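Side-chain contacts in cell division protein SepF (Methanobrevibacter smithii, PDB 7AL1), which probably tethers FtsZ to the membrane during archaeal cell division: residues F54-A57 against G58-K62; I25-V28 against V29-L33; L43-L46 against E47-P51. All blocks are in the same frame, centred on the assembly; numbering follows the deposited sequence.

The three contacts are local, between side chains of neighbouring turns; interactions 1 and 2 lie within one helix each, and interaction 3 spans helix 44-49 and the start of helix 51-68. Interaction 1 has its centre about 12 Å from the centres of the other two, which are about 18 Å apart. Helix 51-68 packs against helix 22-33 through Ala57 CB and Ile25 CD1 (3.8 Å), and Lys60 NZ is probably hydrogen-bonded to Asn26 OD1 at 2.8 Å. Toward helix 44-49, Phe54 CD1 meets Glu47 CB at 3.6 Å. Ile25 CD1 also reaches Leu46 CD1 at 3.6 Å, so all three helices meet directly. A Tris molecule, probably from the crystallisation liquor, lies beside Asp30.

Interaction 1: residues F54-A57 against G58-K62; sequences FKLA and GEKIK
The flat carboxylate of Glu59 lies back along the helix between Lys55 and Leu56, one oxygen near each: OE2 is 3.8 Å from Lys55 CG, and OE1 is 3.8 Å from Leu56 CD1. Its CG stands anti to the carbonyl carbon (chi1 -70°), and the extended chain beyond carries the group toward the preceding turn. Lys55 NZ stays 5.3 Å from Glu59 OE2, so the opposite charges probably attract without forming a salt bridge; both residues suit an exposed face. Leu56 and Lys60 run side by side, the methyl CD1 of Leu56 touching Lys60 CE at 3.9 Å, so that the lysine contributes its aliphatic length here while its ammonium continues to Asn26. Regular i to i+4 hydrogen bonds underlie these contacts, among them Lys60 N to Leu56 O (2.9 Å) and Ile61 N to Ala57 O. Ile61 CG1 also rests 3.3 Å from Ala57 O. Ala57, small and buried, faces helices 22-33 and 44-49, where a short side chain suits close packing. Leu56 lies on Ile22 of helix 22-33, Phe54 packs on Leu43 and Asn82, and Ile61 settles on Ile86 of strand 81-87, so this part of helix 51-68 joins the neighbouring helices to the sheet.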
loop_
_atom_site.group_PDB
_atom_site.type_symbol
_atom_site.label_atom_id
_atom_site.label_comp_id
_atom_site.label_asym_id
_atom_site.label_seq_id
_atom_site.Cartn_x
_atom_site.Cartn_y
_atom_site.Cartn_z
ATOM N N PHE A 54 -5.623 -15.677 12.428
ATOM C CA PHE A 54 -5.355 -15.482 11.009
ATOM C C PHE A 54 -6.585 -15.839 10.194
ATOM O O PHE A 54 -6.993 -15.097 9.295
ATOM C CB PHE A 54 -4.129 -16.293 10.607
ATOM C CG PHE A 54 -3.763 -16.174 9.154
ATOM C CD1 PHE A 54 -3.208 -15.019 8.654
ATOM C CD2 PHE A 54 -3.942 -17.257 8.298
ATOM C CE1 PHE A 54 -2.865 -14.911 7.321
ATOM C CE2 PHE A 54 -3.627 -17.156 6.960
ATOM C CZ PHE A 54 -3.069 -15.993 6.472
ATOM N N LYS A 55 -7.210 -16.980 10.498
ATOM C CA LYS A 55 -8.389 -17.354 9.731
ATOM C C LYS A 55 -9.530 -16.359 9.934
ATOM O O LYS A 55 -10.219 -15.994 8.972
ATOM C CB LYS A 55 -8.830 -18.776 10.051
ATOM C CG LYS A 55 -9.991 -19.220 9.173
ATOM C CD LYS A 55 -9.882 -20.670 8.756
ATOM C CE LYS A 55 -10.717 -20.937 7.510
ATOM N NZ LYS A 55 -9.999 -20.571 6.253
ATOM N N LEU A 56 -9.744 -15.913 11.177
ATOM C CA LEU A 56 -10.781 -14.919 11.448
ATOM C C LEU A 56 -10.541 -13.636 10.659
ATOM O O LEU A 56 -11.483 -13.038 10.117
ATOM C CB LEU A 56 -10.798 -14.585 12.940
ATOM C CG LEU A 56 -11.830 -13.555 13.384
ATOM C CD1 LEU A 56 -13.224 -14.038 13.015
ATOM C CD2 LEU A 56 -11.755 -13.278 14.875
ATOM N N ALA A 57 -9.295 -13.171 10.613
ATOM C CA ALA A 57 -9.011 -11.984 9.819
ATOM C C ALA A 57 -9.423 -12.195 8.374
ATOM O O ALA A 57 -10.023 -11.309 7.758
ATOM C CB ALA A 57 -7.530 -11.630 9.909
ATOM N N GLY A 58 -9.144 -13.371 7.823
ATOM C CA GLY A 58 -9.565 -13.647 6.461
ATOM C C GLY A 58 -11.069 -13.626 6.309
ATOM O O GLY A 58 -11.591 -13.155 5.297
ATOM N N GLU A 59 -11.785 -14.112 7.326
ATOM C CA GLU A 59 -13.245 -14.092 7.260
ATOM C C GLU A 59 -13.775 -12.669 7.322
ATOM O O GLU A 59 -14.756 -12.337 6.644
ATOM C CB GLU A 59 -13.835 -14.943 8.380
ATOM C CG GLU A 59 -13.600 -16.438 8.189
ATOM C CD GLU A 59 -13.879 -17.246 9.442
ATOM O OE1 GLU A 59 -14.294 -16.649 10.456
ATOM O OE2 GLU A 59 -13.679 -18.480 9.411
ATOM N N LYS A 60 -13.145 -11.799 8.122
ATOM C CA LYS A 60 -13.595 -10.412 8.191
ATOM C C LYS A 60 -13.292 -9.680 6.890
ATOM O O LYS A 60 -14.073 -8.825 6.454
ATOM C CB LYS A 60 -12.946 -9.698 9.378
ATOM C CG LYS A 60 -13.258 -10.320 10.732
ATOM C CD LYS A 60 -14.599 -9.905 11.306
ATOM C CE LYS A 60 -14.753 -10.433 12.730
ATOM N NZ LYS A 60 -15.478 -9.503 13.639
ATOM N N ILE A 61 -12.157 -9.986 6.256
ATOM C CA ILE A 61 -11.871 -9.386 4.957
ATOM C C ILE A 61 -12.927 -9.817 3.942
ATOM O O ILE A 61 -13.425 -8.995 3.160
ATOM C CB ILE A 61 -10.431 -9.720 4.523
ATOM C CG1 ILE A 61 -9.436 -8.993 5.440
ATOM C CG2 ILE A 61 -10.188 -9.347 3.078
ATOM C CD1 ILE A 61 -8.015 -9.517 5.365
ATOM N N LYS A 62 -13.297 -11.100 3.965
ATOM C CA LYS A 62 -14.348 -11.599 3.085
ATOM C C LYS A 62 -15.641 -10.825 3.286
ATOM O O LYS A 62 -16.288 -10.407 2.315
ATOM C CB LYS A 62 -14.558 -13.074 3.409
ATOM C CG LYS A 62 -15.591 -13.770 2.586
ATOM C CD LYS A 62 -15.870 -15.168 3.156
ATOM C CE LYS A 62 -14.603 -15.979 3.365
ATOM N NZ LYS A 62 -13.692 -15.978 2.184
#

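Interaction 2: residues I25-V28 against V29-L33; sequences INYV and VDQVL
Tyr27 and Gln31, one helical turn apart, make the aromatic contact: Gln31 CG sits over one face of the ring, 4.0 Å from its centroid and 22° off the normal, in a CH-pi interaction displaced toward the rim. The bend of the glutamine chain at chi2 (-66°) carries its amide along the ring, with the two planes 28° apart and NE2 3.6 Å from Tyr27 CZ. Although NE2 also comes within 3.4 Å of Tyr27 OH, the angle is too poor for a hydrogen bond; the amide oxygen is instead bonded to Asn37 ND2, which fixes this buried polar end. The pair is well matched, a flat ring offering its face to an aliphatic CG while the glutamine keeps an amide for Asn37. Backbone hydrogen bonds form the second group, with Val29 N to Ile25 O at 3.0 Å and Val32 N to Val28 O at 3.1 Å. A third set is side-chain packing against the preceding turn: Val29 CG2 is 3.4 Å from Ile25 O. Asp30 OD2 makes a weak hydrogen bond with the Tris amine. With an alanine here instead of Tyr27, Gln31 CG would probably lose its ring partner and a gap would open beside Met15 and Ile17. Helix 22-33 is the crossover of the beta-alpha-beta unit that links strand 13-17 to strand 39-42. Branched Val28 and Val32 suit its buried side, both packing on Val39; Val32 also meets Met64 of helix 51-68, while Tyr27 extends to Lys96 of the second subunit.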
loop_
_atom_site.group_PDB
_atom_site.type_symbol
_atom_site.label_atom_id
_atom_site.label_comp_id
_atom_site.label_asym_id
_atom_site.label_seq_id
_atom_site.Cartn_x
_atom_site.Cartn_y
_atom_site.Cartn_z
ATOM N N ILE A 25 -7.973 -6.690 14.787
ATOM C CA ILE A 25 -8.706 -6.965 13.560
ATOM C C ILE A 25 -9.959 -6.104 13.489
ATOM O O ILE A 25 -10.291 -5.535 12.445
ATOM C CB ILE A 25 -9.043 -8.459 13.463
ATOM C CG1 ILE A 25 -7.776 -9.325 13.336
ATOM C CG2 ILE A 25 -9.970 -8.739 12.281
ATOM C CD1 ILE A 25 -8.016 -10.833 13.599
ATOM N N ASN A 26 -10.713 -6.035 14.589
ATOM C CA ASN A 26 -11.957 -5.288 14.584
ATOM C C ASN A 26 -11.686 -3.808 14.447
ATOM O O ASN A 26 -12.498 -3.098 13.871
ATOM C CB ASN A 26 -12.765 -5.667 15.810
ATOM C CG ASN A 26 -13.399 -7.038 15.652
ATOM O OD1 ASN A 26 -13.739 -7.438 14.530
ATOM N ND2 ASN A 26 -13.539 -7.770 16.737
ATOM N N TYR A 27 -10.525 -3.342 14.898
ATOM C CA TYR A 27 -10.148 -1.968 14.631
ATOM C C TYR A 27 -9.915 -1.733 13.147
ATOM O O TYR A 27 -10.297 -0.687 12.624
ATOM C CB TYR A 27 -8.898 -1.622 15.434
ATOM C CG TYR A 27 -8.395 -0.216 15.210
ATOM C CD1 TYR A 27 -9.049 0.884 15.756
ATOM C CD2 TYR A 27 -7.291 0.023 14.421
ATOM C CE1 TYR A 27 -8.568 2.173 15.539
ATOM C CE2 TYR A 27 -6.811 1.302 14.207
ATOM C CZ TYR A 27 -7.465 2.359 14.748
ATOM O OH TYR A 27 -6.961 3.618 14.507
ATOM N N VAL A 28 -9.232 -2.663 12.472
ATOM C CA VAL A 28 -9.052 -2.574 11.021
ATOM C C VAL A 28 -10.401 -2.426 10.343
ATOM O O VAL A 28 -10.592 -1.578 9.468
ATOM C CB VAL A 28 -8.298 -3.809 10.498
ATOM C CG1 VAL A 28 -8.380 -3.918 8.998
ATOM C CG2 VAL A 28 -6.873 -3.796 10.945
ATOM N N VAL A 29 -11.354 -3.278 10.728
ATOM C CA VAL A 29 -12.685 -3.232 10.118
ATOM C C VAL A 29 -13.295 -1.862 10.313
ATOM O O VAL A 29 -13.864 -1.261 9.386
ATOM C CB VAL A 29 -13.581 -4.322 10.728
ATOM C CG1 VAL A 29 -15.020 -4.217 10.240
ATOM C CG2 VAL A 29 -13.020 -5.690 10.395
ATOM N N ASP A 30 -13.208 -1.341 11.532
ATOM C CA ASP A 30 -13.810 -0.043 11.803
ATOM C C ASP A 30 -13.163 1.065 10.970
ATOM O O ASP A 30 -13.845 1.983 10.511
ATOM C CB ASP A 30 -13.732 0.275 13.296
ATOM C CG ASP A 30 -14.633 -0.600 14.141
ATOM O OD1 ASP A 30 -15.432 -1.342 13.564
ATOM O OD2 ASP A 30 -14.497 -0.532 15.372
ATOM N N GLN A 31 -11.848 0.979 10.747
ATOM C CA GLN A 31 -11.169 1.994 9.938
ATOM C C GLN A 31 -11.696 1.995 8.512
ATOM O O GLN A 31 -11.933 3.054 7.923
ATOM C CB GLN A 31 -9.665 1.767 9.964
ATOM C CG GLN A 31 -9.048 2.176 11.283
ATOM C CD GLN A 31 -9.163 3.679 11.478
ATOM O OE1 GLN A 31 -8.768 4.460 10.610
ATOM N NE2 GLN A 31 -9.742 4.085 12.594
ATOM N N VAL A 32 -11.855 0.814 7.926
ATOM C CA VAL A 32 -12.340 0.723 6.552
ATOM C C VAL A 32 -13.802 1.121 6.477
ATOM O O VAL A 32 -14.187 1.924 5.619
ATOM C CB VAL A 32 -12.120 -0.695 6.006
ATOM C CG1 VAL A 32 -12.643 -0.808 4.582
ATOM C CG2 VAL A 32 -10.654 -1.062 6.031
ATOM N N LEU A 33 -14.635 0.568 7.376
ATOM C CA LEU A 33 -16.093 0.688 7.233
ATOM C C LEU A 33 -16.635 1.969 7.841
ATOM O O LEU A 33 -17.583 2.553 7.307
ATOM C CB LEU A 33 -16.771 -0.513 7.905
ATOM C CG LEU A 33 -16.369 -1.836 7.289
ATOM C CD1 LEU A 33 -17.308 -2.900 7.851
ATOM C CD2 LEU A 33 -16.448 -1.816 5.780
#

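Interaction 3: residues L43-L46 against E47-P51; sequences LSFL and EKESP
Glu47 N donates to Leu43 O at 2.9 Å, the bond that opens the short helix 44-49, for which Leu43 occupies the N-cap position. The side chain of Glu47 is gripped from beyond the helix: OE2 forms a salt bridge with Arg77 and OE1 takes a hydrogen bond from Asn82, so both carboxylate oxygens have partners, and the pairing would be expected to favour its charged form. The buried hydroxyl of Ser44 is held by hydrogen bonds with Asp42, Arg18 NE and the carbonyl of Asp80. Further along, Glu49 N bonds to Phe45 O at 2.9 Å, and Ser50 N to Leu46 O at the same length. Ser50 serves two helices at once, leaving helical torsions at the end of the first and acting as N-cap of helix 51-68, where its OG accepts from Asn53 N; a short hydroxyl side chain suits such a cap. Around this polar frame, Glu49 CG sits over the centre of the Phe45 ring in a CH-pi contact, 3.8 Å from the centroid and 12° off its normal. Phe45 CG lies anti to the backbone N (chi1 178°), which leans the ring along the helix toward the next turn, while the bent glutamate chain sets its carboxylate at 42° to the ring. Phe45 further packs on Arg18 and Lys20. Leu46, aliphatic and buried, lies on Pro19 and on Ala57 of the following helix.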
loop_
_atom_site.group_PDB
_atom_site.type_symbol
_atom_site.label_atom_id
_atom_site.label_comp_id
_atom_site.label_asym_id
_atom_site.label_seq_id
_atom_site.Cartn_x
_atom_site.Cartn_y
_atom_site.Cartn_z
ATOM N N LEU A 43 -0.536 -9.194 7.912
ATOM C CA LEU A 43 -1.075 -10.335 8.634
ATOM C C LEU A 43 -0.022 -11.308 9.128
ATOM O O LEU A 43 -0.368 -12.389 9.621
ATOM C CB LEU A 43 -2.074 -11.093 7.743
ATOM C CG LEU A 43 -3.376 -10.330 7.491
ATOM C CD1 LEU A 43 -4.306 -11.182 6.646
ATOM C CD2 LEU A 43 -4.064 -10.020 8.808
ATOM N N SER A 44 1.253 -10.950 9.048
ATOM C CA SER A 44 2.305 -11.919 9.332
ATOM C C SER A 44 2.333 -12.348 10.791
ATOM O O SER A 44 2.694 -13.490 11.079
ATOM C CB SER A 44 3.678 -11.362 8.927
ATOM O OG SER A 44 4.001 -10.172 9.627
ATOM N N PHE A 45 2.021 -11.452 11.727
ATOM C CA PHE A 45 2.054 -11.886 13.116
ATOM C C PHE A 45 0.950 -12.908 13.382
ATOM O O PHE A 45 1.191 -13.949 14.012
ATOM C CB PHE A 45 1.911 -10.687 14.052
ATOM C CG PHE A 45 1.879 -11.065 15.515
ATOM C CD1 PHE A 45 0.718 -11.463 16.136
ATOM C CD2 PHE A 45 3.035 -11.019 16.269
ATOM C CE1 PHE A 45 0.701 -11.783 17.488
ATOM C CE2 PHE A 45 3.021 -11.353 17.607
ATOM C CZ PHE A 45 1.855 -11.739 18.215
ATOM N N LEU A 46 -0.274 -12.613 12.933
ATOM C CA LEU A 46 -1.349 -13.576 13.091
ATOM C C LEU A 46 -1.006 -14.891 12.399
ATOM O O LEU A 46 -1.239 -15.976 12.951
ATOM C CB LEU A 46 -2.659 -13.007 12.552
ATOM C CG LEU A 46 -3.187 -11.741 13.214
ATOM C CD1 LEU A 46 -4.548 -11.347 12.628
ATOM C CD2 LEU A 46 -3.302 -11.879 14.720
ATOM N N GLU A 47 -0.454 -14.815 11.183
ATOM C CA GLU A 47 -0.213 -16.042 10.428
ATOM C C GLU A 47 0.738 -16.953 11.182
ATOM O O GLU A 47 0.540 -18.180 11.218
ATOM C CB GLU A 47 0.321 -15.720 9.034
ATOM C CG GLU A 47 0.285 -16.951 8.139
ATOM C CD GLU A 47 0.571 -16.725 6.661
ATOM O OE1 GLU A 47 0.944 -15.613 6.242
ATOM O OE2 GLU A 47 0.413 -17.699 5.902
ATOM N N LYS A 48 1.769 -16.371 11.798
ATOM C CA LYS A 48 2.777 -17.147 12.515
ATOM C C LYS A 48 2.267 -17.607 13.871
ATOM O O LYS A 48 2.434 -18.777 14.240
ATOM C CB LYS A 48 4.045 -16.309 12.684
ATOM C CG LYS A 48 5.182 -17.046 13.365
ATOM C CD LYS A 48 6.401 -16.147 13.508
ATOM C CE LYS A 48 7.507 -16.857 14.257
ATOM N NZ LYS A 48 7.952 -18.064 13.508
ATOM N N GLU A 49 1.622 -16.705 14.625
ATOM C CA GLU A 49 1.369 -16.961 16.031
ATOM C C GLU A 49 -0.025 -17.473 16.356
ATOM O O GLU A 49 -0.202 -18.085 17.413
ATOM C CB GLU A 49 1.598 -15.683 16.849
ATOM C CG GLU A 49 2.983 -15.072 16.684
ATOM C CD GLU A 49 4.101 -15.953 17.220
ATOM O OE1 GLU A 49 3.817 -16.887 17.999
ATOM O OE2 GLU A 49 5.274 -15.707 16.861
ATOM N N SER A 50 -1.024 -17.237 15.509
ATOM C CA SER A 50 -2.381 -17.682 15.808
ATOM C C SER A 50 -3.115 -18.027 14.525
ATOM O O SER A 50 -3.836 -17.178 13.957
ATOM C CB SER A 50 -3.164 -16.655 16.621
ATOM O OG SER A 50 -4.538 -16.971 16.586
ATOM N N PRO A 51 -2.979 -19.267 14.038
ATOM C CA PRO A 51 -3.757 -19.700 12.866
ATOM C C PRO A 51 -5.242 -19.374 12.986
ATOM O O PRO A 51 -5.884 -19.020 11.987
ATOM C CB PRO A 51 -3.476 -21.210 12.791
ATOM C CG PRO A 51 -2.131 -21.337 13.380
ATOM C CD PRO A 51 -2.036 -20.314 14.478
#